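Local coordinates for protein tapirin (Caldicellulosiruptor hydrothermalis, PDB 6N2C) that probably attaches cells of a thermophilic bacterium to plant biomass by binding cellulose through its zinc-containing, beta-helical C-terminal domain, at residues A[259-264]-A[278-283]; A[213-218]-A[237-242]; A[174-179]-A[572-577]. One frame throughout, in Å; residues are numbered along the deposited sequence.

Contacts 1 and 2 join neighbouring coils of the beta-helix on the same side. Strands 213-214, 239-240, 259-260 and 279-281 run parallel in that order across the side and along the chain. The contact centres lie about 9 Å apart; strands 239-240 and 259-260 are direct neighbours, hydrogen-bonded between Thr260 N and Phe239 O, and inside the coils the rings of Phe241 and Phe261 stack. Contact 3 encloses both in sequence, because it brings a loop before the first strand against the tail after helix 557-565. Its centre is about 30 Å from contact 1's and about 28 Å from contact 2's. Coil stacking lies within a pairing of segments near both ends of the modelled domain.

Contact 1 of 3, residues A[259-264]-A[278-283]; sequences ITFNGN and GTISLS
Phe261 lies against Ile280, Ser281 and Leu282 of the next coil of a parallel beta-helix, its ring turned into the core. At its root, CB sits 3.2 Å from Ser281 O, the same oxygen that accepts a hydrogen bond from Phe261 N. A chi1 of -72° sets CG beside the backbone N, anti to the carbonyl carbon, and brings CD1 up to Ser281 O, which lies at the edge of the ring and in its plane. Leu282 CG touches over one face near the rim, 4.2 Å above the plane. At CE1 the ring reaches Ile280 CG2, 4.2 Å away, and Ile288 of strand 287-290 also touches it. Beside the ring, Ile259 and Ile280 line up pointing the same way, CB of the first 4.1 Å from CG1 of the second. On the outward face, one water joins Thr260 OG1 to Thr279 O and another links Phe261 O with Ser281 OG. Beyond the strands, Ser283 OG accepts from Asn264 N and bonds Asp286; an alanine here would probably leave both without that hydroxyl partner. The Asn264 N to Ser283 OG bond is 3.1 Å long and bent, 137° at the hydrogen.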
ATOM      1  N   ILE A 259       0.574  -2.312  -6.258  1.00 14.68           N
ATOM      2  CA  ILE A 259       1.629  -2.729  -5.338  1.00 15.25           C
ATOM      3  C   ILE A 259       1.916  -4.194  -5.668  1.00 15.88           C
ATOM      4  O   ILE A 259       1.025  -5.044  -5.512  1.00 17.91           O
ATOM      5  CB  ILE A 259       1.227  -2.588  -3.888  1.00 15.50           C
ATOM      6  CG1 ILE A 259       0.699  -1.111  -3.593  1.00 17.35           C
ATOM      7  CG2 ILE A 259       2.350  -3.023  -2.971  1.00 14.68           C
ATOM      8  CD1 ILE A 259       0.260  -0.898  -2.146  1.00 17.23           C
ATOM      9  N   THR A 260       3.141  -4.468  -6.090  1.00 16.42           N
ATOM     10  CA  THR A 260       3.471  -5.797  -6.664  1.00 17.90           C
ATOM     11  C   THR A 260       4.517  -6.447  -5.802  1.00 17.48           C
ATOM     12  O   THR A 260       5.603  -5.914  -5.681  1.00 18.08           O
ATOM     13  CB  THR A 260       3.883  -5.718  -8.116  1.00 19.57           C
ATOM     14  OG1 THR A 260       2.978  -4.931  -8.889  1.00 19.49           O
ATOM     15  CG2 THR A 260       4.035  -7.112  -8.708  1.00 22.44           C
ATOM     16  N   PHE A 261       4.155  -7.573  -5.187  1.00 15.61           N
ATOM     17  CA  PHE A 261       5.022  -8.369  -4.357  1.00 18.42           C
ATOM     18  C   PHE A 261       5.757  -9.339  -5.277  1.00 17.90           C
ATOM     19  O   PHE A 261       5.141  -9.914  -6.179  1.00 20.38           O
ATOM     20  CB  PHE A 261       4.226  -9.114  -3.313  1.00 16.92           C
ATOM     21  CG  PHE A 261       3.680  -8.265  -2.210  1.00 16.66           C
ATOM     22  CD1 PHE A 261       2.527  -7.496  -2.374  1.00 17.12           C
ATOM     23  CD2 PHE A 261       4.346  -8.167  -0.994  1.00 17.53           C
ATOM     24  CE1 PHE A 261       2.073  -6.673  -1.321  1.00 17.86           C
ATOM     25  CE2 PHE A 261       3.891  -7.368   0.066  1.00 18.32           C
ATOM     26  CZ  PHE A 261       2.736  -6.619  -0.113  1.00 18.71           C
ATOM     27  N   ASN A 262       7.040  -9.484  -5.067  1.00 18.34           N
ATOM     28  CA  ASN A 262       7.905 -10.487  -5.728  1.00 20.02           C
ATOM     29  C   ASN A 262       8.830 -11.053  -4.703  1.00 18.01           C
ATOM     30  O   ASN A 262       9.242 -10.370  -3.797  1.00 17.94           O
ATOM     31  CB  ASN A 262       8.804  -9.862  -6.788  1.00 18.12           C
ATOM     32  CG  ASN A 262       8.028  -9.212  -7.876  1.00 23.81           C
ATOM     33  OD1 ASN A 262       7.447  -9.904  -8.718  1.00 23.42           O
ATOM     34  ND2 ASN A 262       7.868  -7.848  -7.795  1.00 19.98           N
ATOM     35  N   GLY A 263       9.231 -12.333  -4.900  1.00 18.70           N
ATOM     36  CA  GLY A 263      10.385 -12.877  -4.225  1.00 17.79           C
ATOM     37  C   GLY A 263      10.066 -13.555  -2.897  1.00 18.13           C
ATOM     38  O   GLY A 263      10.921 -14.186  -2.250  1.00 20.33           O
ATOM     39  N   ASN A 264       8.800 -13.443  -2.475  1.00 17.43           N
ATOM     40  CA  ASN A 264       8.291 -13.958  -1.288  1.00 17.22           C
ATOM     41  C   ASN A 264       8.869 -13.323  -0.014  1.00 16.97           C
ATOM     42  O   ASN A 264       9.865 -12.578  -0.048  1.00 16.99           O
ATOM     43  CB  ASN A 264       8.499 -15.512  -1.185  1.00 18.31           C
ATOM     44  CG  ASN A 264       7.696 -16.334  -2.240  1.00 22.54           C
ATOM     45  OD1 ASN A 264       6.991 -15.841  -3.156  1.00 23.25           O
ATOM     46  ND2 ASN A 264       7.774 -17.574  -2.054  1.00 26.77           N
ATOM     47  N   GLY A 278      -4.636   0.697  -8.411  1.00 18.16           N
ATOM     48  CA  GLY A 278      -4.274  -0.500  -9.227  1.00 15.98           C
ATOM     49  C   GLY A 278      -4.432  -1.794  -8.452  1.00 17.28           C
ATOM     50  O   GLY A 278      -5.227  -1.937  -7.533  1.00 15.14           O
ATOM     51  N   THR A 279      -3.620  -2.753  -8.840  1.00 16.04           N
ATOM     52  CA  THR A 279      -3.694  -4.093  -8.291  1.00 16.57           C
ATOM     53  C   THR A 279      -2.629  -4.286  -7.237  1.00 15.04           C
ATOM     54  O   THR A 279      -1.481  -3.906  -7.451  1.00 16.44           O
ATOM     55  CB  THR A 279      -3.530  -5.104  -9.431  1.00 16.79           C
ATOM     56  OG1 THR A 279      -4.636  -5.007 -10.317  1.00 16.72           O
ATOM     57  CG2 THR A 279      -3.504  -6.489  -8.958  1.00 16.76           C
ATOM     58  N   ILE A 280      -3.013  -4.883  -6.122  1.00 14.22           N
ATOM     59  CA  ILE A 280      -2.161  -5.308  -5.073  1.00 15.56           C
ATOM     60  C   ILE A 280      -2.034  -6.787  -5.206  1.00 15.98           C
ATOM     61  O   ILE A 280      -3.056  -7.482  -5.118  1.00 16.73           O
ATOM     62  CB  ILE A 280      -2.703  -4.933  -3.651  1.00 14.33           C
ATOM     63  CG1 ILE A 280      -2.826  -3.392  -3.551  1.00 16.00           C
ATOM     64  CG2 ILE A 280      -1.771  -5.530  -2.572  1.00 13.50           C
ATOM     65  CD1 ILE A 280      -3.404  -2.982  -2.180  1.00 16.68           C
ATOM     66  N   SER A 281      -0.853  -7.256  -5.522  1.00 15.45           N
ATOM     67  CA  SER A 281      -0.650  -8.682  -5.885  1.00 15.95           C
ATOM     68  C   SER A 281       0.394  -9.385  -5.062  1.00 17.70           C
ATOM     69  O   SER A 281       1.578  -8.974  -5.120  1.00 17.21           O
ATOM     70  CB  SER A 281      -0.330  -8.748  -7.393  1.00 20.02           C
ATOM     71  OG  SER A 281       0.010 -10.116  -7.741  1.00 25.79           O
ATOM     72  N   LEU A 282      -0.011 -10.455  -4.311  1.00 14.97           N
ATOM     73  CA  LEU A 282       0.909 -11.176  -3.448  1.00 18.27           C
ATOM     74  C   LEU A 282       1.671 -12.304  -4.232  1.00 17.19           C
ATOM     75  O   LEU A 282       1.189 -12.736  -5.309  1.00 19.73           O
ATOM     76  CB  LEU A 282       0.264 -11.726  -2.166  1.00 18.84           C
ATOM     77  CG  LEU A 282       0.025 -10.603  -1.123  1.00 20.65           C
ATOM     78  CD1 LEU A 282      -1.078  -9.613  -1.551  1.00 21.85           C
ATOM     79  CD2 LEU A 282      -0.396 -11.294   0.134  1.00 22.79           C
ATOM     80  N   SER A 283       2.838 -12.650  -3.775  1.00 17.92           N
ATOM     81  CA  SER A 283       3.733 -13.633  -4.425  1.00 19.23           C
ATOM     82  C   SER A 283       3.818 -14.999  -3.771  1.00 19.36           C
ATOM     83  O   SER A 283       4.237 -15.967  -4.433  1.00 17.80           O
ATOM     84  CB  SER A 283       5.174 -13.098  -4.658  1.00 20.22           C
ATOM     85  OG  SER A 283       5.912 -12.932  -3.460  1.00 18.20           O
TER
HETATM   86  O   HOH W   1       0.412  -5.628  -8.758  0.91 20.02           O
HETATM   87  O   HOH W   2       2.776 -10.612  -7.638  1.00 28.80           O

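Contact 2 of 3, residues A[213-218]-A[237-242]; sequences ITLRSD and GSFIFG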
ATOM      1  N   ILE A 213       8.583   3.027  -7.387  1.00 14.35           N
ATOM      2  CA  ILE A 213       9.599   2.775  -6.364  1.00 14.27           C
ATOM      3  C   ILE A 213       9.894   1.282  -6.400  1.00 17.08           C
ATOM      4  O   ILE A 213       8.946   0.481  -6.279  1.00 17.93           O
ATOM      5  CB  ILE A 213       9.146   3.164  -4.984  1.00 14.65           C
ATOM      6  CG1 ILE A 213       8.841   4.651  -4.934  1.00 15.14           C
ATOM      7  CG2 ILE A 213      10.191   2.720  -3.984  1.00 15.16           C
ATOM      8  CD1 ILE A 213       8.368   5.159  -3.567  1.00 16.30           C
ATOM      9  N   THR A 214      11.137   0.896  -6.649  1.00 16.12           N
ATOM     10  CA  THR A 214      11.497  -0.518  -6.743  1.00 19.29           C
ATOM     11  C   THR A 214      12.478  -0.940  -5.648  1.00 21.21           C
ATOM     12  O   THR A 214      13.587  -0.384  -5.532  1.00 16.81           O
ATOM     13  CB  THR A 214      12.128  -0.811  -8.122  1.00 21.22           C
ATOM     14  OG1 THR A 214      11.183  -0.476  -9.166  1.00 20.12           O
ATOM     15  CG2 THR A 214      12.416  -2.287  -8.236  1.00 22.42           C
ATOM     16  N   LEU A 215      12.087  -1.934  -4.845  1.00 17.13           N
ATOM     17  CA  LEU A 215      12.958  -2.590  -3.945  1.00 18.00           C
ATOM     18  C   LEU A 215      13.593  -3.843  -4.607  1.00 20.58           C
ATOM     19  O   LEU A 215      13.030  -4.443  -5.555  1.00 20.82           O
ATOM     20  CB  LEU A 215      12.240  -3.077  -2.710  1.00 18.65           C
ATOM     21  CG  LEU A 215      11.683  -1.975  -1.820  1.00 23.93           C
ATOM     22  CD1 LEU A 215      10.958  -2.675  -0.685  1.00 22.29           C
ATOM     23  CD2 LEU A 215      12.819  -1.191  -1.192  1.00 26.99           C
ATOM     24  N   ARG A 216      14.767  -4.170  -4.114  1.00 19.04           N
ATOM     25  CA  ARG A 216      15.484  -5.433  -4.481  1.00 21.85           C
ATOM     26  C   ARG A 216      15.412  -6.341  -3.307  1.00 23.09           C
ATOM     27  O   ARG A 216      15.121  -5.923  -2.208  1.00 23.88           O
ATOM     28  CB  ARG A 216      16.945  -5.177  -4.928  1.00 22.39           C
ATOM     29  CG  ARG A 216      17.047  -4.142  -6.034  1.00 24.08           C
ATOM     30  CD  ARG A 216      16.243  -4.523  -7.288  1.00 27.78           C
ATOM     31  NE  ARG A 216      16.548  -3.658  -8.442  1.00 30.83           N
ATOM     32  CZ  ARG A 216      15.891  -3.701  -9.584  1.00 31.69           C
ATOM     33  NH1 ARG A 216      14.883  -4.591  -9.758  1.00 36.03           N
ATOM     34  NH2 ARG A 216      16.224  -2.848 -10.552  1.00 35.29           N
ATOM     35  N   SER A 217      15.706  -7.607  -3.521  1.00 22.85           N
ATOM     36  CA  SER A 217      15.650  -8.571  -2.465  1.00 23.61           C
ATOM     37  C   SER A 217      16.672  -8.296  -1.341  1.00 23.57           C
ATOM     38  O   SER A 217      17.807  -7.784  -1.582  1.00 27.06           O
ATOM     39  CB  SER A 217      15.892  -9.999  -3.011  1.00 27.90           C
ATOM     40  OG  SER A 217      17.291 -10.134  -3.272  1.00 29.90           O
ATOM     41  N   ASP A 218      16.247  -8.561  -0.126  1.00 23.66           N
ATOM     42  CA  ASP A 218      17.068  -8.475   1.049  1.00 24.25           C
ATOM     43  C   ASP A 218      17.573  -9.875   1.415  1.00 31.80           C
ATOM     44  O   ASP A 218      16.857 -10.748   1.831  1.00 32.27           O
ATOM     45  CB  ASP A 218      16.329  -7.867   2.187  1.00 23.15           C
ATOM     46  CG  ASP A 218      16.107  -6.333   2.021  1.00 27.45           C
ATOM     47  OD1 ASP A 218      16.835  -5.654   1.217  1.00 23.33           O
ATOM     48  OD2 ASP A 218      15.150  -5.870   2.671  1.00 24.73           O
ATOM     49  N   GLY A 237       2.864   5.800 -10.409  1.00 16.13           N
ATOM     50  CA  GLY A 237       3.585   4.556 -10.529  1.00 14.91           C
ATOM     51  C   GLY A 237       3.175   3.507  -9.546  1.00 16.26           C
ATOM     52  O   GLY A 237       2.181   3.695  -8.812  1.00 15.13           O
ATOM     53  N   SER A 238       3.943   2.428  -9.465  0.54 15.59           N
ATOM     54  CA  SER A 238       3.680   1.351  -8.497  0.54 15.65           C
ATOM     55  C   SER A 238       4.712   1.323  -7.425  0.54 14.38           C
ATOM     56  O   SER A 238       5.720   2.057  -7.485  0.54 15.48           O
ATOM     57  CB  SER A 238       3.632  -0.036  -9.157  0.54 17.23           C
ATOM     58  OG  SER A 238       2.704  -0.058 -10.187  0.54 18.48           O
ATOM     59  N   PHE A 239       4.484   0.465  -6.441  1.00 14.32           N
ATOM     60  CA  PHE A 239       5.483   0.110  -5.444  1.00 14.74           C
ATOM     61  C   PHE A 239       5.795  -1.375  -5.651  1.00 14.96           C
ATOM     62  O   PHE A 239       4.860  -2.200  -5.684  1.00 14.80           O
ATOM     63  CB  PHE A 239       4.976   0.381  -4.049  1.00 15.01           C
ATOM     64  CG  PHE A 239       6.027   0.203  -2.997  1.00 16.26           C
ATOM     65  CD1 PHE A 239       6.377  -1.073  -2.515  1.00 16.68           C
ATOM     66  CD2 PHE A 239       6.732   1.295  -2.497  1.00 17.85           C
ATOM     67  CE1 PHE A 239       7.418  -1.222  -1.570  1.00 19.17           C
ATOM     68  CE2 PHE A 239       7.722   1.129  -1.546  1.00 14.79           C
ATOM     69  CZ  PHE A 239       8.064  -0.108  -1.092  1.00 18.25           C
ATOM     70  N   ILE A 240       7.062  -1.695  -5.878  1.00 14.81           N
ATOM     71  CA  ILE A 240       7.455  -3.055  -6.272  1.00 16.45           C
ATOM     72  C   ILE A 240       8.344  -3.617  -5.193  1.00 18.16           C
ATOM     73  O   ILE A 240       9.441  -3.058  -4.921  1.00 19.47           O
ATOM     74  CB  ILE A 240       8.199  -3.013  -7.638  1.00 17.51           C
ATOM     75  CG1 ILE A 240       7.194  -2.473  -8.686  1.00 22.11           C
ATOM     76  CG2 ILE A 240       8.751  -4.389  -7.950  1.00 19.30           C
ATOM     77  CD1 ILE A 240       7.759  -2.136 -10.037  1.00 23.39           C
ATOM     78  N   PHE A 241       7.928  -4.749  -4.583  1.00 16.15           N
ATOM     79  CA  PHE A 241       8.765  -5.443  -3.607  1.00 16.89           C
ATOM     80  C   PHE A 241       9.729  -6.401  -4.335  1.00 18.95           C
ATOM     81  O   PHE A 241       9.414  -6.869  -5.446  1.00 19.47           O
ATOM     82  CB  PHE A 241       7.950  -6.305  -2.633  1.00 17.43           C
ATOM     83  CG  PHE A 241       7.180  -5.538  -1.575  1.00 16.61           C
ATOM     84  CD1 PHE A 241       6.006  -4.902  -1.869  1.00 18.76           C
ATOM     85  CD2 PHE A 241       7.639  -5.460  -0.333  1.00 16.35           C
ATOM     86  CE1 PHE A 241       5.328  -4.148  -0.939  1.00 17.90           C
ATOM     87  CE2 PHE A 241       6.941  -4.771   0.622  1.00 17.83           C
ATOM     88  CZ  PHE A 241       5.817  -4.060   0.333  1.00 17.03           C
ATOM     89  N   GLY A 242      10.861  -6.715  -3.723  1.00 16.88           N
ATOM     90  CA  GLY A 242      11.860  -7.618  -4.315  1.00 17.78           C
ATOM     91  C   GLY A 242      12.077  -8.955  -3.663  1.00 19.54           C
ATOM     92  O   GLY A 242      12.571  -9.918  -4.308  1.00 21.98           O
TER
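The ring of Phe239 pushes its CE2 and CZ atoms toward the notch between Ile213 CG2 and Leu215 CD1, on the inner face of two parallel strands. Its CG stands anti to the backbone N (chi1 -172°), which leans the ring over toward the 213-218 segment. CE2 then meets Ile213 CG2 at 3.8 Å, while CZ meets Leu215 CD1 at 3.9 Å; both methyls approach the ring obliquely. Leu215 CD1 is itself a bump that reaches two rings, since it also comes within 4.3 Å of Phe241 CD2. The two phenyl groups fit together in turn, Phe239 CE1 lying 3.6 Å above the plane of Phe241 and offset toward its rim. On the outer face the match is simpler: Thr214 and Ile240 run side by side, with OG1 of the first 3.9 Å from CD1 of the second. Beyond them the backbones draw close, and Gly242 provides the hollow. Its CA is 3.6 Å from Leu215 O, and a CB there would collide with that oxygen and with the backbone of Arg216 and Ser217. Backbone bonds from Ile213 N to Ser238 O, Ile240 N to Ile213 O and Leu215 N to Ile240 O hold the register. Strands 194-195 and 259-260 flank the pair, and strands 231-234, 246-249 and 252-255 supply the inner side chains that Ile213, Leu215, Phe239 and Phe241 pack on.

Contact 3 of 3, residues A[174-179]-A[572-577]; sequences LAWDSN and ENVQPP
Trp176 presents one face of its indole to Pro576 and Pro577, which lie over its two rings in succession. Pro576 has CA 3.6 Å above the indole plane near the rim and sets CB 3.8 Å from the centroid of the five-membered ring, only 14° off the normal. Pro577, less well ordered, lies over the same face, CD 3.7 Å from the centroid of the six-membered ring. Both are CH-pi contacts. Val574 works at the rim instead: its CG1 sits in the ring plane, 3.7 Å from Trp176 CZ2. A chi1 of -178° swings the indole away from its own backbone N, out toward the 572-577 tail. In the modelled conformer of Ser178, one of two, Trp176 NE1 gives a 2.9 Å hydrogen bond to Ser178 OG close to the ring plane, which would help hold the indole's rotation. The same hydroxyl donates to Val574 O at 3.2 Å, arriving from above the carbonyl plane. Asp177 OD1 accepts from Asn179 N, an Asx turn that shapes the backbone here. Trp176 also touches Ala451, Ile452 and Glu455 of helix 451-457. Away from the zinc site, this is a pair of proline CH-pi contacts over one tryptophan face, joining segments near the two ends of the modelled domain outside the beta-helix.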
ATOM      1  N   LEU A 174      -9.712  10.479   7.381  1.00 22.60           N
ATOM      2  CA  LEU A 174      -8.871   9.321   7.614  1.00 19.92           C
ATOM      3  C   LEU A 174      -7.510   9.608   7.005  1.00 18.32           C
ATOM      4  O   LEU A 174      -7.444   9.992   5.830  1.00 19.36           O
ATOM      5  CB  LEU A 174      -9.485   8.125   6.877  1.00 21.10           C
ATOM      6  CG  LEU A 174      -8.648   6.798   7.000  1.00 22.44           C
ATOM      7  CD1 LEU A 174      -8.389   6.401   8.439  1.00 28.97           C
ATOM      8  CD2 LEU A 174      -9.439   5.769   6.267  1.00 24.26           C
ATOM      9  N   ALA A 175      -6.493   9.459   7.831  1.00 17.24           N
ATOM     10  CA  ALA A 175      -5.078   9.590   7.402  1.00 17.43           C
ATOM     11  C   ALA A 175      -4.727  10.977   6.924  1.00 17.37           C
ATOM     12  O   ALA A 175      -3.748  11.178   6.258  1.00 15.91           O
ATOM     13  CB  ALA A 175      -4.644   8.529   6.382  1.00 17.23           C
ATOM     14  N   TRP A 176      -5.520  11.989   7.293  1.00 18.33           N
ATOM     15  CA  TRP A 176      -5.127  13.344   6.937  1.00 18.00           C
ATOM     16  C   TRP A 176      -3.840  13.723   7.614  1.00 18.59           C
ATOM     17  O   TRP A 176      -3.708  13.537   8.793  1.00 21.41           O
ATOM     18  CB  TRP A 176      -6.223  14.335   7.341  1.00 20.06           C
ATOM     19  CG  TRP A 176      -5.754  15.741   6.895  1.00 21.50           C
ATOM     20  CD1 TRP A 176      -4.967  16.628   7.601  1.00 23.57           C
ATOM     21  CD2 TRP A 176      -5.948  16.285   5.632  1.00 21.51           C
ATOM     22  NE1 TRP A 176      -4.699  17.714   6.806  1.00 23.29           N
ATOM     23  CE2 TRP A 176      -5.292  17.527   5.591  1.00 23.49           C
ATOM     24  CE3 TRP A 176      -6.641  15.850   4.478  1.00 23.20           C
ATOM     25  CZ2 TRP A 176      -5.266  18.303   4.451  1.00 21.97           C
ATOM     26  CZ3 TRP A 176      -6.644  16.626   3.358  1.00 24.61           C
ATOM     27  CH2 TRP A 176      -5.955  17.884   3.359  1.00 23.74           C
ATOM     28  N   ASP A 177      -2.843  14.215   6.878  1.00 18.15           N
ATOM     29  CA  ASP A 177      -1.551  14.547   7.513  1.00 17.78           C
ATOM     30  C   ASP A 177      -1.059  15.814   6.772  1.00 19.76           C
ATOM     31  O   ASP A 177      -0.617  15.739   5.631  1.00 18.56           O
ATOM     32  CB  ASP A 177      -0.519  13.400   7.356  1.00 17.93           C
ATOM     33  CG  ASP A 177       0.794  13.700   8.011  1.00 19.77           C
ATOM     34  OD1 ASP A 177       1.034  14.861   8.457  1.00 19.88           O
ATOM     35  OD2 ASP A 177       1.659  12.775   8.069  1.00 21.28           O
ATOM     36  N   SER A 178      -1.172  16.972   7.398  0.64 20.13           N
ATOM     37  CA  SER A 178      -0.760  18.209   6.709  0.64 20.49           C
ATOM     38  C   SER A 178       0.710  18.272   6.361  0.64 20.72           C
ATOM     39  O   SER A 178       1.087  19.013   5.448  0.64 17.71           O
ATOM     40  CB  SER A 178      -1.186  19.478   7.510  0.64 22.59           C
ATOM     41  OG  SER A 178      -2.597  19.548   7.712  0.64 22.78           O
ATOM     42  N   ASN A 179       1.564  17.510   7.036  1.00 20.15           N
ATOM     43  CA  ASN A 179       2.970  17.398   6.633  1.00 20.52           C
ATOM     44  C   ASN A 179       3.179  16.797   5.226  1.00 19.22           C
ATOM     45  O   ASN A 179       4.230  16.985   4.662  1.00 18.55           O
ATOM     46  CB  ASN A 179       3.833  16.550   7.513  1.00 25.13           C
ATOM     47  CG  ASN A 179       3.990  17.084   8.928  1.00 27.69           C
ATOM     48  OD1 ASN A 179       3.961  16.281   9.865  1.00 47.52           O
ATOM     49  ND2 ASN A 179       4.185  18.324   9.099  1.00 25.28           N
ATOM     50  N   GLU A 572       2.738  26.027   3.360  1.00 31.42           N
ATOM     51  CA  GLU A 572       1.503  26.699   3.614  1.00 37.71           C
ATOM     52  C   GLU A 572       0.913  26.120   4.880  1.00 44.27           C
ATOM     53  O   GLU A 572       1.164  24.934   5.258  1.00 38.34           O
ATOM     54  CB  GLU A 572       0.619  26.728   2.383  1.00 45.34           C
ATOM     55  CG  GLU A 572      -0.454  25.689   2.280  1.00 51.86           C
ATOM     56  CD  GLU A 572      -1.423  25.973   1.124  1.00 61.47           C
ATOM     57  OE1 GLU A 572      -1.018  25.683  -0.013  1.00 49.83           O
ATOM     58  OE2 GLU A 572      -2.568  26.490   1.347  1.00 64.59           O
ATOM     59  N   ASN A 573       0.160  26.973   5.562  1.00 48.83           N
ATOM     60  CA  ASN A 573      -0.532  26.587   6.796  1.00 58.16           C
ATOM     61  C   ASN A 573      -1.736  25.710   6.435  1.00 57.07           C
ATOM     62  O   ASN A 573      -2.893  26.145   6.529  1.00 53.81           O
ATOM     63  CB  ASN A 573      -0.960  27.837   7.595  1.00 60.63           C
ATOM     64  CG  ASN A 573      -1.762  27.485   8.837  1.00 68.60           C
ATOM     65  OD1 ASN A 573      -1.430  26.534   9.541  1.00 76.50           O
ATOM     66  ND2 ASN A 573      -2.838  28.221   9.086  1.00 64.98           N
ATOM     67  N   VAL A 574      -1.468  24.478   5.995  1.00 51.66           N
ATOM     68  CA  VAL A 574      -2.543  23.617   5.512  1.00 53.52           C
ATOM     69  C   VAL A 574      -3.304  23.112   6.747  1.00 59.85           C
ATOM     70  O   VAL A 574      -2.680  22.765   7.786  1.00 49.37           O
ATOM     71  CB  VAL A 574      -2.047  22.412   4.681  1.00 51.83           C
ATOM     72  CG1 VAL A 574      -3.162  21.370   4.529  1.00 55.33           C
ATOM     73  CG2 VAL A 574      -1.569  22.878   3.321  1.00 50.57           C
ATOM     74  N   GLN A 575      -4.631  23.087   6.616  1.00 60.71           N
ATOM     75  CA  GLN A 575      -5.516  22.563   7.646  1.00 62.65           C
ATOM     76  C   GLN A 575      -6.426  21.495   7.028  1.00 51.43           C
ATOM     77  O   GLN A 575      -6.741  21.567   5.832  1.00 46.81           O
ATOM     78  CB  GLN A 575      -6.385  23.677   8.262  1.00 69.04           C
ATOM     79  CG  GLN A 575      -5.638  24.805   8.965  1.00 71.92           C
ATOM     80  CD  GLN A 575      -4.538  24.316   9.880  1.00 74.22           C
ATOM     81  OE1 GLN A 575      -3.391  24.730   9.743  1.00 81.20           O
ATOM     82  NE2 GLN A 575      -4.867  23.411  10.798  1.00 69.77           N
ATOM     83  N   PRO A 576      -6.873  20.516   7.857  1.00 54.03           N
ATOM     84  CA  PRO A 576      -7.806  19.492   7.358  1.00 52.38           C
ATOM     85  C   PRO A 576      -9.127  20.124   6.954  1.00 60.53           C
ATOM     86  O   PRO A 576      -9.633  20.972   7.718  1.00 66.63           O
ATOM     87  CB  PRO A 576      -7.988  18.539   8.548  1.00 53.07           C
ATOM     88  CG  PRO A 576      -7.343  19.172   9.742  1.00 51.61           C
ATOM     89  CD  PRO A 576      -6.442  20.275   9.258  1.00 50.96           C
ATOM     90  N   PRO A 577      -9.684  19.745   5.785  1.00 64.99           N
ATOM     91  CA  PRO A 577     -10.917  20.402   5.323  1.00 78.85           C
ATOM     92  C   PRO A 577     -12.213  19.945   6.036  1.00 85.82           C
ATOM     93  O   PRO A 577     -12.338  18.770   6.428  1.00 84.24           O
ATOM     94  CB  PRO A 577     -10.969  20.071   3.815  1.00 75.41           C
ATOM     95  CG  PRO A 577      -9.807  19.191   3.555  1.00 72.97           C
ATOM     96  CD  PRO A 577      -9.261  18.704   4.848  1.00 62.95           C
TER
HETATM   97  O   HOH W   3       1.815  21.820   5.261  0.94 22.21           O